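Arylalkylamine N-Acetyltransferase 2 (Aedes aegypti, PDB 4FD5) probably transfers acyl groups from CoA thioesters to arylalkylamines such as dopamine and serotonin, as a member of the GNAT acetyltransferase family. Local coordinates at residues 154-157 against 158-162; 178-182 against 183-187; 55-58 against 59-63; 13-16 against 17-20. One frame throughout, in Å; residues are numbered along the deposited sequence.

How the interactions relate
All four contacts are local ones, at helix ends or within a last turn. Interaction 4 opens helix 19-29 and interaction 3 closes helix 50-60. Their centres lie 10 Å apart, and they touch directly: Leu57 CD1 is 3.5 Å from Tyr19 CD2. Interaction 1, the end of helix 147-161, meets both. Arg162 NH2 lies 3.1 Å from Asn63 O, a probable hydrogen bond to interaction 3, and Leu158 CD2 packs at 4.0 Å on Thr13 OG1 of interaction 4. Interaction 2 ends helix 174-182. It is about 5 Å from interaction 1 between nearest atoms, but Lys219 bonds to both.

Interaction 1 of 4, residues 154-157 against 158-162; sequences KSEE and LALDR
This is a contact along the last turns of one helix, 147-161, the helix of the beta-alpha-beta unit formed with strands 129-138 and 166-171. Four i to i+4 backbone bonds join residues 154-157 to 158-161. Leu158 N to Lys154 O is 2.9 Å, and Asp161 N to Glu157 O is 3.0 Å. The two bonds between them, from Ala159 to Ser155 and from Leu160 to Glu156, are equally regular. Side chains lean on the same carbonyls. Ala159 CB lies 3.4 Å from Ser155 O, and Leu160 CB is 3.5 Å from Glu156 O. Leu160 CG points back along the helix, anti to its own carbonyl carbon (chi1 -84°), and also rests on Glu156 O. Beyond it, Leu160 CD1 only approaches Glu156 OE2, at 4.3 Å. Leu158 turns its CG the other way, beside its carbonyl carbon, and packs on Ile66 and Thr13. Glu156 forms a salt bridge with Lys219 of strand 213-220. Ser155 OG bonds to Leu151 O within the helix and to Asn81 of strand 75-85. The chemistry is therefore divided: main-chain bonds hold the turns together, while Asn81 and Lys219 tie the helix to the sheet.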
ATOM      1  N   LYS A 154      -4.633  12.114  -7.897  1.00 14.22           N
ATOM      2  CA  LYS A 154      -5.197  12.933  -6.822  1.00 15.94           C
ATOM      3  C   LYS A 154      -4.315  12.880  -5.574  1.00 17.15           C
ATOM      4  O   LYS A 154      -4.165  13.891  -4.857  1.00 16.05           O
ATOM      5  CB  LYS A 154      -6.630  12.494  -6.494  1.00 15.56           C
ATOM      6  CG  LYS A 154      -7.639  12.752  -7.627  1.00 19.50           C
ATOM      7  CD  LYS A 154      -7.971  14.246  -7.746  1.00 24.46           C
ATOM      8  CE  LYS A 154      -9.105  14.506  -8.747  1.00 27.30           C
ATOM      9  NZ  LYS A 154      -9.602  15.914  -8.660  1.00 32.32           N
ATOM     10  N   SER A 155      -3.724  11.710  -5.333  1.00 14.53           N
ATOM     11  CA  SER A 155      -2.791  11.542  -4.224  1.00 12.73           C
ATOM     12  C   SER A 155      -1.572  12.434  -4.415  1.00 14.36           C
ATOM     13  O   SER A 155      -1.121  13.061  -3.472  1.00 15.00           O
ATOM     14  CB  SER A 155      -2.362  10.074  -4.079  1.00 12.98           C
ATOM     15  OG  SER A 155      -3.463   9.280  -3.654  1.00 12.32           O
ATOM     16  N   GLU A 156      -1.040  12.495  -5.631  1.00 14.81           N
ATOM     17  CA  GLU A 156       0.096  13.370  -5.895  1.00 14.33           C
ATOM     18  C   GLU A 156      -0.282  14.834  -5.735  1.00 15.79           C
ATOM     19  O   GLU A 156       0.495  15.611  -5.174  1.00 15.48           O
ATOM     20  CB  GLU A 156       0.687  13.127  -7.276  1.00 17.37           C
ATOM     21  CG  GLU A 156       1.874  14.039  -7.550  1.00 18.37           C
ATOM     22  CD  GLU A 156       2.573  13.738  -8.858  1.00 22.12           C
ATOM     23  OE1 GLU A 156       2.521  12.577  -9.312  1.00 23.49           O
ATOM     24  OE2 GLU A 156       3.174  14.684  -9.432  1.00 23.51           O
ATOM     25  N   GLU A 157      -1.470  15.200  -6.222  1.00 15.02           N
ATOM     26  CA  GLU A 157      -1.964  16.575  -6.040  1.00 18.61           C
ATOM     27  C   GLU A 157      -2.005  16.965  -4.559  1.00 18.34           C
ATOM     28  O   GLU A 157      -1.531  18.045  -4.174  1.00 18.66           O
ATOM     29  CB  GLU A 157      -3.338  16.750  -6.687  1.00 20.48           C
ATOM     30  CG  GLU A 157      -3.322  16.653  -8.208  1.00 25.19           C
ATOM     31  CD  GLU A 157      -4.718  16.728  -8.822  1.00 26.68           C
ATOM     32  OE1 GLU A 157      -5.698  16.904  -8.071  1.00 29.84           O
ATOM     33  OE2 GLU A 157      -4.840  16.600 -10.057  1.00 32.83           O
ATOM     34  N   LEU A 158      -2.543  16.075  -3.725  1.00 16.36           N
ATOM     35  CA  LEU A 158      -2.601  16.338  -2.286  1.00 16.67           C
ATOM     36  C   LEU A 158      -1.200  16.389  -1.671  1.00 17.44           C
ATOM     37  O   LEU A 158      -0.907  17.258  -0.864  1.00 19.04           O
ATOM     38  CB  LEU A 158      -3.455  15.288  -1.574  1.00 16.51           C
ATOM     39  CG  LEU A 158      -3.602  15.506  -0.069  1.00 16.52           C
ATOM     40  CD1 LEU A 158      -4.193  16.880   0.232  1.00 20.42           C
ATOM     41  CD2 LEU A 158      -4.449  14.386   0.552  1.00 18.64           C
ATOM     42  N   ALA A 159      -0.342  15.446  -2.047  1.00 15.65           N
ATOM     43  CA  ALA A 159       1.028  15.422  -1.548  1.00 16.05           C
ATOM     44  C   ALA A 159       1.718  16.759  -1.822  1.00 18.79           C
ATOM     45  O   ALA A 159       2.355  17.318  -0.938  1.00 20.53           O
ATOM     46  CB  ALA A 159       1.817  14.278  -2.191  1.00 16.24           C
ATOM     47  N   LEU A 160       1.581  17.258  -3.048  1.00 18.61           N
ATOM     48  CA  LEU A 160       2.204  18.519  -3.445  1.00 18.31           C
ATOM     49  C   LEU A 160       1.631  19.676  -2.626  1.00 22.51           C
ATOM     50  O   LEU A 160       2.363  20.548  -2.143  1.00 21.61           O
ATOM     51  CB  LEU A 160       2.001  18.778  -4.934  1.00 20.19           C
ATOM     52  CG  LEU A 160       2.949  18.138  -5.923  1.00 23.99           C
ATOM     53  CD1 LEU A 160       2.497  18.394  -7.368  1.00 25.92           C
ATOM     54  CD2 LEU A 160       4.377  18.634  -5.703  1.00 26.69           C
ATOM     55  N   ASP A 161       0.314  19.685  -2.479  1.00 22.63           N
ATOM     56  CA  ASP A 161      -0.342  20.716  -1.683  1.00 22.54           C
ATOM     57  C   ASP A 161       0.142  20.746  -0.226  1.00 25.98           C
ATOM     58  O   ASP A 161       0.239  21.827   0.375  1.00 26.19           O
ATOM     59  CB  ASP A 161      -1.854  20.544  -1.750  1.00 24.08           C
ATOM     60  CG  ASP A 161      -2.594  21.795  -1.336  1.00 29.54           C
ATOM     61  OD1 ASP A 161      -2.481  22.816  -2.054  1.00 32.44           O
ATOM     62  OD2 ASP A 161      -3.278  21.747  -0.298  1.00 31.11           O
ATOM     63  N   ARG A 162       0.460  19.569   0.324  1.00 21.68           N
ATOM     64  CA  ARG A 162       0.925  19.415   1.708  1.00 23.74           C
ATOM     65  C   ARG A 162       2.442  19.596   1.870  1.00 22.69           C
ATOM     66  O   ARG A 162       2.981  19.408   2.962  1.00 25.96           O
ATOM     67  CB  ARG A 162       0.544  18.033   2.252  1.00 22.70           C
ATOM     68  CG  ARG A 162      -0.939  17.787   2.436  1.00 25.22           C
ATOM     69  CD  ARG A 162      -1.516  18.501   3.661  1.00 27.33           C
ATOM     70  NE  ARG A 162      -2.950  18.221   3.751  1.00 29.34           N
ATOM     71  CZ  ARG A 162      -3.470  17.189   4.405  1.00 26.75           C
ATOM     72  NH1 ARG A 162      -2.679  16.353   5.068  1.00 29.99           N
ATOM     73  NH2 ARG A 162      -4.779  16.999   4.415  1.00 28.48           N
TER

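Interaction 2 of 4, residues 178-182 against 183-187; sequences RVVSS and LGFIT
Phe185 lays one face of its ring over Val180, with Val180 CB 4.0 Å from the ring centroid and 28° off the normal, a CH-pi contact. The two side chains pass at a slant. Phe185 CG is anti to its own carbonyl carbon (chi1 -76°), and this swings the ring back over the end of helix 174-182. Phe185 CB also rests on Val180 O, at 3.3 Å.

The backbone beneath is a Schellman motif. Phe185 N bonds to Val180 O at 3.0 Å, and Gly184 N bonds to Ser181 O, also at 3.0 Å. Gly184 is the C-prime residue, and its positive phi turns the chain out of the helix toward strand 186-192. Val180 O takes a second bond from Leu183 N, from the opposite face of its plane. Ser182 OG folds back to Val179 O at 2.6 Å. A water donates to Ser181 OG and, at 2.7 Å, to Phe185 O; Ser181 OG also bonds to Gln177 O.

Leu183 reaches Val179 through CD1 and packs on Lys149, Ile152 and Glu153 of helix 147-161. Its carbonyl accepts from Lys219. The carbonyls of Val179, Val180 and Ser181 thus find donors in the residues that follow, while the apolar Val180 and Phe185 close over the buried side.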
ATOM      1  N   ARG A 178       2.056  -1.292 -12.641  1.00 15.81           N
ATOM      2  CA  ARG A 178       1.812  -0.667 -13.954  1.00 16.04           C
ATOM      3  C   ARG A 178       1.242   0.750 -13.818  1.00 17.09           C
ATOM      4  O   ARG A 178       1.666   1.677 -14.523  1.00 16.75           O
ATOM      5  CB  ARG A 178       0.894  -1.533 -14.817  1.00 19.38           C
ATOM      6  CG  ARG A 178       0.654  -0.959 -16.209  1.00 24.26           C
ATOM      7  CD  ARG A 178      -0.077  -1.958 -17.106  1.00 26.84           C
ATOM      8  NE  ARG A 178       0.676  -3.197 -17.289  1.00 28.73           N
ATOM      9  CZ  ARG A 178       1.628  -3.376 -18.209  1.00 31.79           C
ATOM     10  NH1 ARG A 178       1.959  -2.394 -19.044  1.00 32.48           N
ATOM     11  NH2 ARG A 178       2.257  -4.544 -18.293  1.00 31.41           N
ATOM     12  N   VAL A 179       0.304   0.919 -12.890  1.00 15.33           N
ATOM     13  CA  VAL A 179      -0.280   2.248 -12.676  1.00 16.57           C
ATOM     14  C   VAL A 179       0.772   3.292 -12.275  1.00 14.89           C
ATOM     15  O   VAL A 179       0.905   4.356 -12.915  1.00 16.11           O
ATOM     16  CB  VAL A 179      -1.416   2.216 -11.625  1.00 16.56           C
ATOM     17  CG1 VAL A 179      -1.901   3.636 -11.315  1.00 16.99           C
ATOM     18  CG2 VAL A 179      -2.566   1.376 -12.135  1.00 19.79           C
ATOM     19  N   VAL A 180       1.520   2.994 -11.217  1.00 15.03           N
ATOM     20  CA  VAL A 180       2.480   3.982 -10.752  1.00 14.64           C
ATOM     21  C   VAL A 180       3.611   4.205 -11.766  1.00 15.40           C
ATOM     22  O   VAL A 180       4.077   5.330 -11.916  1.00 15.51           O
ATOM     23  CB  VAL A 180       3.009   3.714  -9.317  1.00 13.36           C
ATOM     24  CG1 VAL A 180       1.847   3.755  -8.314  1.00 15.13           C
ATOM     25  CG2 VAL A 180       3.728   2.401  -9.237  1.00 13.36           C
ATOM     26  N   SER A 181       4.032   3.150 -12.465  1.00 16.01           N
ATOM     27  CA  SER A 181       5.033   3.298 -13.533  1.00 17.95           C
ATOM     28  C   SER A 181       4.543   4.281 -14.581  1.00 18.44           C
ATOM     29  O   SER A 181       5.296   5.146 -15.057  1.00 18.43           O
ATOM     30  CB  SER A 181       5.297   1.948 -14.212  1.00 18.77           C
ATOM     31  OG  SER A 181       6.041   1.085 -13.383  1.00 24.73           O
ATOM     32  N   SER A 182       3.273   4.151 -14.955  1.00 16.11           N
ATOM     33  CA  SER A 182       2.683   5.032 -15.956  1.00 18.86           C
ATOM     34  C   SER A 182       2.631   6.480 -15.493  1.00 20.75           C
ATOM     35  O   SER A 182       2.536   7.404 -16.317  1.00 20.83           O
ATOM     36  CB  SER A 182       1.280   4.559 -16.334  1.00 19.94           C
ATOM     37  OG  SER A 182       0.309   4.964 -15.385  1.00 22.63           O
ATOM     38  N   LEU A 183       2.668   6.673 -14.175  1.00 16.77           N
ATOM     39  CA  LEU A 183       2.703   8.028 -13.612  1.00 17.62           C
ATOM     40  C   LEU A 183       4.098   8.530 -13.193  1.00 17.08           C
ATOM     41  O   LEU A 183       4.223   9.508 -12.449  1.00 18.42           O
ATOM     42  CB  LEU A 183       1.738   8.112 -12.429  1.00 16.12           C
ATOM     43  CG  LEU A 183       0.280   7.920 -12.811  1.00 17.23           C
ATOM     44  CD1 LEU A 183      -0.591   7.715 -11.568  1.00 18.11           C
ATOM     45  CD2 LEU A 183      -0.190   9.115 -13.624  1.00 20.75           C
ATOM     46  N   GLY A 184       5.146   7.858 -13.675  1.00 17.46           N
ATOM     47  CA  GLY A 184       6.501   8.331 -13.477  1.00 18.60           C
ATOM     48  C   GLY A 184       7.248   7.774 -12.278  1.00 18.29           C
ATOM     49  O   GLY A 184       8.353   8.228 -11.979  1.00 19.20           O
ATOM     50  N   PHE A 185       6.666   6.806 -11.577  1.00 14.81           N
ATOM     51  CA  PHE A 185       7.400   6.159 -10.494  1.00 14.34           C
ATOM     52  C   PHE A 185       8.495   5.271 -11.068  1.00 17.16           C
ATOM     53  O   PHE A 185       8.307   4.642 -12.117  1.00 17.65           O
ATOM     54  CB  PHE A 185       6.462   5.347  -9.595  1.00 14.80           C
ATOM     55  CG  PHE A 185       5.643   6.183  -8.645  1.00 14.62           C
ATOM     56  CD1 PHE A 185       4.696   7.075  -9.123  1.00 14.77           C
ATOM     57  CD2 PHE A 185       5.818   6.069  -7.273  1.00 14.74           C
ATOM     58  CE1 PHE A 185       3.928   7.851  -8.242  1.00 14.99           C
ATOM     59  CE2 PHE A 185       5.059   6.839  -6.387  1.00 14.30           C
ATOM     60  CZ  PHE A 185       4.106   7.718  -6.873  1.00 13.82           C
ATOM     61  N   ILE A 186       9.626   5.242 -10.365  1.00 15.37           N
ATOM     62  CA  ILE A 186      10.824   4.513 -10.766  1.00 16.59           C
ATOM     63  C   ILE A 186      11.110   3.436  -9.733  1.00 18.35           C
ATOM     64  O   ILE A 186      11.000   3.680  -8.527  1.00 17.65           O
ATOM     65  CB  ILE A 186      12.040   5.474 -10.791  1.00 17.87           C
ATOM     66  CG1 ILE A 186      11.789   6.621 -11.770  1.00 23.48           C
ATOM     67  CG2 ILE A 186      13.333   4.725 -11.109  1.00 23.74           C
ATOM     68  CD1 ILE A 186      11.343   6.157 -13.119  1.00 22.40           C
ATOM     69  N   THR A 187      11.518   2.259 -10.199  1.00 17.96           N
ATOM     70  CA  THR A 187      11.861   1.166  -9.290  1.00 18.34           C
ATOM     71  C   THR A 187      13.242   1.384  -8.665  1.00 21.23           C
ATOM     72  O   THR A 187      14.237   1.565  -9.379  1.00 22.38           O
ATOM     73  CB  THR A 187      11.804  -0.200 -10.022  1.00 18.69           C
ATOM     74  OG1 THR A 187      10.473  -0.410 -10.508  1.00 22.33           O
ATOM     75  CG2 THR A 187      12.189  -1.341  -9.101  1.00 20.92           C
TER
HETATM   76  O   HOH W   1       8.825   2.396 -13.600  1.00 22.42           O

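Interaction 3 of 4, residues 55-58 against 59-63; sequences HSLS and TLKDN
Leu57 packs against the outer end of the Lys61 chain, one helical turn on. Leu57 CG is anti to its backbone N (chi1 -178°), which carries the branch forward along the helix. Lys61 sends CG the other way, beside its own N (chi1 -70°), and then runs fully extended. Lys61 CE comes against Leu57 CG, at 3.7 Å. The ammonium NZ lies 3.9 Å from Leu57 CD2, so the leucine meets the charged end of the lysine as well as its last methylene.

Thr59 sets OG1 beside its backbone N (chi1 -67°), back toward the preceding turn. There it donates to His55 O at 3.1 Å, from above the carbonyl plane. Thr59 N bonds to the same oxygen at 2.9 Å, so two donors of one residue share it. OG1 also bonds to Arg134. The His55 ring comes near this hydroxyl, with CD2 3.9 Å away, an oblique approach without a bond.

Leu60 folds CG back over Ser56 O, at 3.3 Å, and packs on Tyr19, Ile14 and Leu80. Asp62 has one oxygen, OD1, held by a water that also donates to Ser58 O at 2.7 Å. Its other oxygen, OD2, accepts from Ile83 N of strand 75-85.

A type I turn from Leu60 to Asn63 follows, and Asn63 leaves helical geometry with positive phi. This is a helix C-terminus that passes through a turn toward strand 66-69 of the central sheet of the GNAT fold.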
ATOM      1  N   HIS A  55      -3.646  -1.343  11.126  1.00 17.00           N
ATOM      2  CA  HIS A  55      -2.694  -0.616  10.294  1.00 18.25           C
ATOM      3  C   HIS A  55      -3.399   0.374   9.365  1.00 15.39           C
ATOM      4  O   HIS A  55      -2.981   1.532   9.265  1.00 15.49           O
ATOM      5  CB  HIS A  55      -1.806  -1.586   9.490  1.00 18.74           C
ATOM      6  CG  HIS A  55      -0.654  -0.926   8.785  1.00 27.35           C
ATOM      7  ND1 HIS A  55      -0.022  -1.495   7.700  1.00 33.07           N
ATOM      8  CD2 HIS A  55      -0.015   0.248   9.017  1.00 28.64           C
ATOM      9  CE1 HIS A  55       0.950  -0.698   7.286  1.00 30.97           C
ATOM     10  NE2 HIS A  55       0.977   0.366   8.068  1.00 29.15           N
ATOM     11  N   SER A  56      -4.465  -0.078   8.705  1.00 15.32           N
ATOM     12  CA  SER A  56      -5.240   0.799   7.828  1.00 14.06           C
ATOM     13  C   SER A  56      -5.866   1.972   8.570  1.00 16.28           C
ATOM     14  O   SER A  56      -5.903   3.078   8.052  1.00 14.08           O
ATOM     15  CB  SER A  56      -6.293   0.030   7.042  1.00 16.35           C
ATOM     16  OG  SER A  56      -5.673  -0.965   6.243  1.00 19.03           O
ATOM     17  N   LEU A  57      -6.356   1.735   9.781  1.00 14.76           N
ATOM     18  CA  LEU A  57      -6.925   2.842  10.552  1.00 14.95           C
ATOM     19  C   LEU A  57      -5.845   3.850  10.923  1.00 14.94           C
ATOM     20  O   LEU A  57      -6.033   5.060  10.771  1.00 15.25           O
ATOM     21  CB  LEU A  57      -7.660   2.321  11.784  1.00 17.03           C
ATOM     22  CG  LEU A  57      -8.346   3.380  12.646  1.00 18.96           C
ATOM     23  CD1 LEU A  57      -9.378   4.160  11.846  1.00 18.02           C
ATOM     24  CD2 LEU A  57      -8.999   2.670  13.829  1.00 19.76           C
ATOM     25  N   SER A  58      -4.702   3.354  11.392  1.00 14.47           N
ATOM     26  CA  SER A  58      -3.590   4.248  11.690  1.00 16.19           C
ATOM     27  C   SER A  58      -3.216   5.082  10.462  1.00 16.84           C
ATOM     28  O   SER A  58      -3.006   6.294  10.552  1.00 17.25           O
ATOM     29  CB  SER A  58      -2.377   3.460  12.181  1.00 19.77           C
ATOM     30  OG  SER A  58      -1.397   4.345  12.693  1.00 27.24           O
ATOM     31  N   THR A  59      -3.157   4.426   9.309  1.00 15.43           N
ATOM     32  CA  THR A  59      -2.839   5.133   8.075  1.00 14.02           C
ATOM     33  C   THR A  59      -3.877   6.220   7.750  1.00 14.14           C
ATOM     34  O   THR A  59      -3.515   7.364   7.439  1.00 13.89           O
ATOM     35  CB  THR A  59      -2.724   4.144   6.915  1.00 14.69           C
ATOM     36  OG1 THR A  59      -1.581   3.311   7.148  1.00 15.69           O
ATOM     37  CG2 THR A  59      -2.553   4.897   5.568  1.00 13.52           C
ATOM     38  N   LEU A  60      -5.154   5.850   7.831  1.00 14.57           N
ATOM     39  CA  LEU A  60      -6.247   6.771   7.573  1.00 14.56           C
ATOM     40  C   LEU A  60      -6.115   8.032   8.415  1.00 15.65           C
ATOM     41  O   LEU A  60      -6.359   9.131   7.931  1.00 14.95           O
ATOM     42  CB  LEU A  60      -7.609   6.110   7.827  1.00 14.49           C
ATOM     43  CG  LEU A  60      -8.079   5.161   6.717  1.00 14.34           C
ATOM     44  CD1 LEU A  60      -9.271   4.298   7.148  1.00 15.56           C
ATOM     45  CD2 LEU A  60      -8.418   5.954   5.465  1.00 15.88           C
ATOM     46  N   LYS A  61      -5.709   7.875   9.671  1.00 16.76           N
ATOM     47  CA  LYS A  61      -5.603   9.049  10.543  1.00 16.46           C
ATOM     48  C   LYS A  61      -4.517  10.063  10.167  1.00 17.51           C
ATOM     49  O   LYS A  61      -4.487  11.179  10.710  1.00 19.47           O
ATOM     50  CB  LYS A  61      -5.468   8.609  11.994  1.00 17.72           C
ATOM     51  CG  LYS A  61      -6.754   8.006  12.508  1.00 17.30           C
ATOM     52  CD  LYS A  61      -6.558   7.270  13.820  1.00 19.08           C
ATOM     53  CE  LYS A  61      -7.879   6.691  14.288  1.00 23.53           C
ATOM     54  NZ  LYS A  61      -7.763   5.928  15.557  1.00 24.93           N
ATOM     55  N   ASP A  62      -3.640   9.706   9.229  1.00 15.65           N
ATOM     56  CA  ASP A  62      -2.685  10.682   8.684  1.00 17.89           C
ATOM     57  C   ASP A  62      -3.363  11.745   7.808  1.00 16.93           C
ATOM     58  O   ASP A  62      -2.726  12.726   7.408  1.00 18.21           O
ATOM     59  CB  ASP A  62      -1.566  10.000   7.883  1.00 17.62           C
ATOM     60  CG  ASP A  62      -0.503   9.361   8.763  1.00 21.18           C
ATOM     61  OD1 ASP A  62      -0.456   9.641   9.991  1.00 20.85           O
ATOM     62  OD2 ASP A  62       0.301   8.572   8.220  1.00 21.37           O
ATOM     63  N   ASN A  63      -4.643  11.527   7.500  1.00 16.02           N
ATOM     64  CA  ASN A  63      -5.473  12.508   6.818  1.00 17.75           C
ATOM     65  C   ASN A  63      -4.953  12.860   5.424  1.00 16.45           C
ATOM     66  O   ASN A  63      -5.092  13.995   4.967  1.00 19.05           O
ATOM     67  CB  ASN A  63      -5.558  13.796   7.640  1.00 20.49           C
ATOM     68  CG  ASN A  63      -6.794  14.610   7.311  1.00 26.05           C
ATOM     69  OD1 ASN A  63      -7.831  14.060   6.928  1.00 26.61           O
ATOM     70  ND2 ASN A  63      -6.693  15.931   7.465  1.00 29.67           N
TER
HETATM   71  O   HOH W   2      -1.515   7.996  12.058  1.00 28.28           O

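Interaction 4 of 4, residues 13-16 against 17-20; sequences TISS and KYYD
The Tyr19 ring lies flat over the backbone of Ser16. Ser16 CA sits 3.3 Å above the ring plane, over its centre and only 5° off the normal, a close CH-pi contact. Ser16 CB continues along the same face to Tyr19 CE2. At the ring edge lies Ile14 O, 3.9 Å from Tyr19 CE1. With chi1 at -66° Tyr19 keeps CG beside the backbone N, and the ring reaches back across the turn that precedes the helix. A water spans the far end: the Tyr19 hydroxyl donates to it at 2.7 Å, and the water donates to Ile14 O.

Tyr18 meets Ser15 instead at its ring edge, where Ser15 OG lies in plane, 3.5 Å from CD2. Ile14 CG2 touches both tyrosines, reaching Tyr18 CB at 3.9 Å and Tyr19 CD1 slightly farther off.

Two backbone bonds set these residues in place. Tyr18 N bonds to Ser15 O at 2.9 Å, and Tyr19 N bonds to Ser16 O at 3.1 Å. Both donors stand above the carbonyl planes. They join residues three apart, and so make tight turns leading into helix 19-29. A second water links Ser16 O to Asp20 N, in the first turn of that helix.

Farther out, Ile14 pairs through its backbone with Ser65 and packs on Met67. Tyr18 lies against Met67 and Ile69 of strand 66-69. Tyr19 rests on helix 50-60. The segment thus leads from strand 10-13, at one edge of the sheet, into helix 19-29, with strand 66-69 and helix 50-60 beside it.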
ATOM      1  N   THR A  13     -10.706  13.676   0.189  1.00 17.96           N
ATOM      2  CA  THR A  13      -9.826  13.194   1.255  1.00 18.32           C
ATOM      3  C   THR A  13     -10.696  12.419   2.247  1.00 18.00           C
ATOM      4  O   THR A  13     -11.810  12.841   2.544  1.00 20.20           O
ATOM      5  CB  THR A  13      -9.114  14.371   1.947  1.00 19.99           C
ATOM      6  OG1 THR A  13      -8.350  15.108   0.979  1.00 22.67           O
ATOM      7  CG2 THR A  13      -8.191  13.866   3.060  1.00 21.10           C
ATOM      8  N   ILE A  14     -10.208  11.287   2.761  1.00 16.81           N
ATOM      9  CA  ILE A  14     -11.045  10.433   3.606  1.00 15.12           C
ATOM     10  C   ILE A  14     -11.072  10.947   5.028  1.00 17.40           C
ATOM     11  O   ILE A  14     -10.034  11.013   5.689  1.00 18.68           O
ATOM     12  CB  ILE A  14     -10.563   8.961   3.617  1.00 13.61           C
ATOM     13  CG1 ILE A  14     -10.431   8.462   2.171  1.00 14.14           C
ATOM     14  CG2 ILE A  14     -11.561   8.090   4.391  1.00 15.92           C
ATOM     15  CD1 ILE A  14      -9.953   7.028   2.033  1.00 14.81           C
ATOM     16  N   SER A  15     -12.266  11.322   5.476  1.00 16.99           N
ATOM     17  CA  SER A  15     -12.488  11.838   6.826  1.00 17.66           C
ATOM     18  C   SER A  15     -12.999  10.724   7.719  1.00 17.05           C
ATOM     19  O   SER A  15     -13.392   9.665   7.236  1.00 16.40           O
ATOM     20  CB  SER A  15     -13.513  12.977   6.787  1.00 20.92           C
ATOM     21  OG  SER A  15     -14.803  12.459   6.518  1.00 25.44           O
ATOM     22  N   SER A  16     -13.016  10.963   9.026  1.00 18.57           N
ATOM     23  CA  SER A  16     -13.337   9.893   9.978  1.00 16.49           C
ATOM     24  C   SER A  16     -14.731   9.279   9.794  1.00 17.48           C
ATOM     25  O   SER A  16     -14.932   8.103  10.112  1.00 16.64           O
ATOM     26  CB  SER A  16     -13.150  10.366  11.428  1.00 19.68           C
ATOM     27  OG  SER A  16     -14.105  11.358  11.789  1.00 19.36           O
ATOM     28  N   LYS A  17     -15.688  10.065   9.296  1.00 18.77           N
ATOM     29  CA  LYS A  17     -17.040   9.548   9.103  1.00 17.76           C
ATOM     30  C   LYS A  17     -17.075   8.426   8.068  1.00 16.93           C
ATOM     31  O   LYS A  17     -18.023   7.665   8.009  1.00 18.62           O
ATOM     32  CB  LYS A  17     -18.009  10.666   8.711  1.00 21.35           C
ATOM     33  CG  LYS A  17     -18.244  11.665   9.827  1.00 25.01           C
ATOM     34  CD  LYS A  17     -19.533  12.425   9.577  1.00 28.22           C
ATOM     35  CE  LYS A  17     -19.824  13.415  10.706  1.00 29.90           C
ATOM     36  NZ  LYS A  17     -21.098  14.149  10.478  1.00 32.14           N
ATOM     37  N   TYR A  18     -16.024   8.338   7.257  1.00 16.31           N
ATOM     38  CA  TYR A  18     -15.935   7.310   6.223  1.00 16.67           C
ATOM     39  C   TYR A  18     -15.017   6.154   6.591  1.00 15.51           C
ATOM     40  O   TYR A  18     -14.950   5.171   5.839  1.00 15.70           O
ATOM     41  CB  TYR A  18     -15.462   7.906   4.894  1.00 15.73           C
ATOM     42  CG  TYR A  18     -16.498   8.785   4.260  1.00 17.46           C
ATOM     43  CD1 TYR A  18     -17.391   8.268   3.341  1.00 18.50           C
ATOM     44  CD2 TYR A  18     -16.594  10.120   4.598  1.00 18.62           C
ATOM     45  CE1 TYR A  18     -18.358   9.072   2.755  1.00 21.36           C
ATOM     46  CE2 TYR A  18     -17.570  10.934   4.025  1.00 20.86           C
ATOM     47  CZ  TYR A  18     -18.439  10.395   3.099  1.00 24.39           C
ATOM     48  OH  TYR A  18     -19.410  11.179   2.508  1.00 26.43           O
ATOM     49  N   TYR A  19     -14.332   6.240   7.738  1.00 14.99           N
ATOM     50  CA  TYR A  19     -13.387   5.180   8.056  1.00 14.92           C
ATOM     51  C   TYR A  19     -14.024   3.780   8.033  1.00 16.25           C
ATOM     52  O   TYR A  19     -13.467   2.852   7.444  1.00 15.51           O
ATOM     53  CB  TYR A  19     -12.691   5.404   9.402  1.00 14.45           C
ATOM     54  CG  TYR A  19     -11.752   6.588   9.524  1.00 14.36           C
ATOM     55  CD1 TYR A  19     -11.348   7.341   8.424  1.00 14.73           C
ATOM     56  CD2 TYR A  19     -11.254   6.945  10.770  1.00 15.89           C
ATOM     57  CE1 TYR A  19     -10.482   8.427   8.574  1.00 13.77           C
ATOM     58  CE2 TYR A  19     -10.406   7.993  10.920  1.00 15.02           C
ATOM     59  CZ  TYR A  19     -10.011   8.734   9.833  1.00 15.05           C
ATOM     60  OH  TYR A  19      -9.164   9.794  10.041  1.00 17.88           O
ATOM     61  N   ASP A  20     -15.174   3.607   8.690  1.00 14.96           N
ATOM     62  CA  ASP A  20     -15.797   2.289   8.711  1.00 16.09           C
ATOM     63  C   ASP A  20     -16.088   1.825   7.290  1.00 15.44           C
ATOM     64  O   ASP A  20     -15.776   0.676   6.948  1.00 19.41           O
ATOM     65  CB  ASP A  20     -17.108   2.286   9.505  1.00 17.57           C
ATOM     66  CG  ASP A  20     -16.895   2.268  11.010  1.00 20.40           C
ATOM     67  OD1 ASP A  20     -15.752   2.157  11.470  1.00 19.73           O
ATOM     68  OD2 ASP A  20     -17.902   2.344  11.750  1.00 22.45           O
TER
HETATM   69  O   HOH W   3      -9.151  11.741   8.202  1.00 20.33           O
HETATM   70  O   HOH W   4     -16.205   5.667  10.597  1.00 18.92           O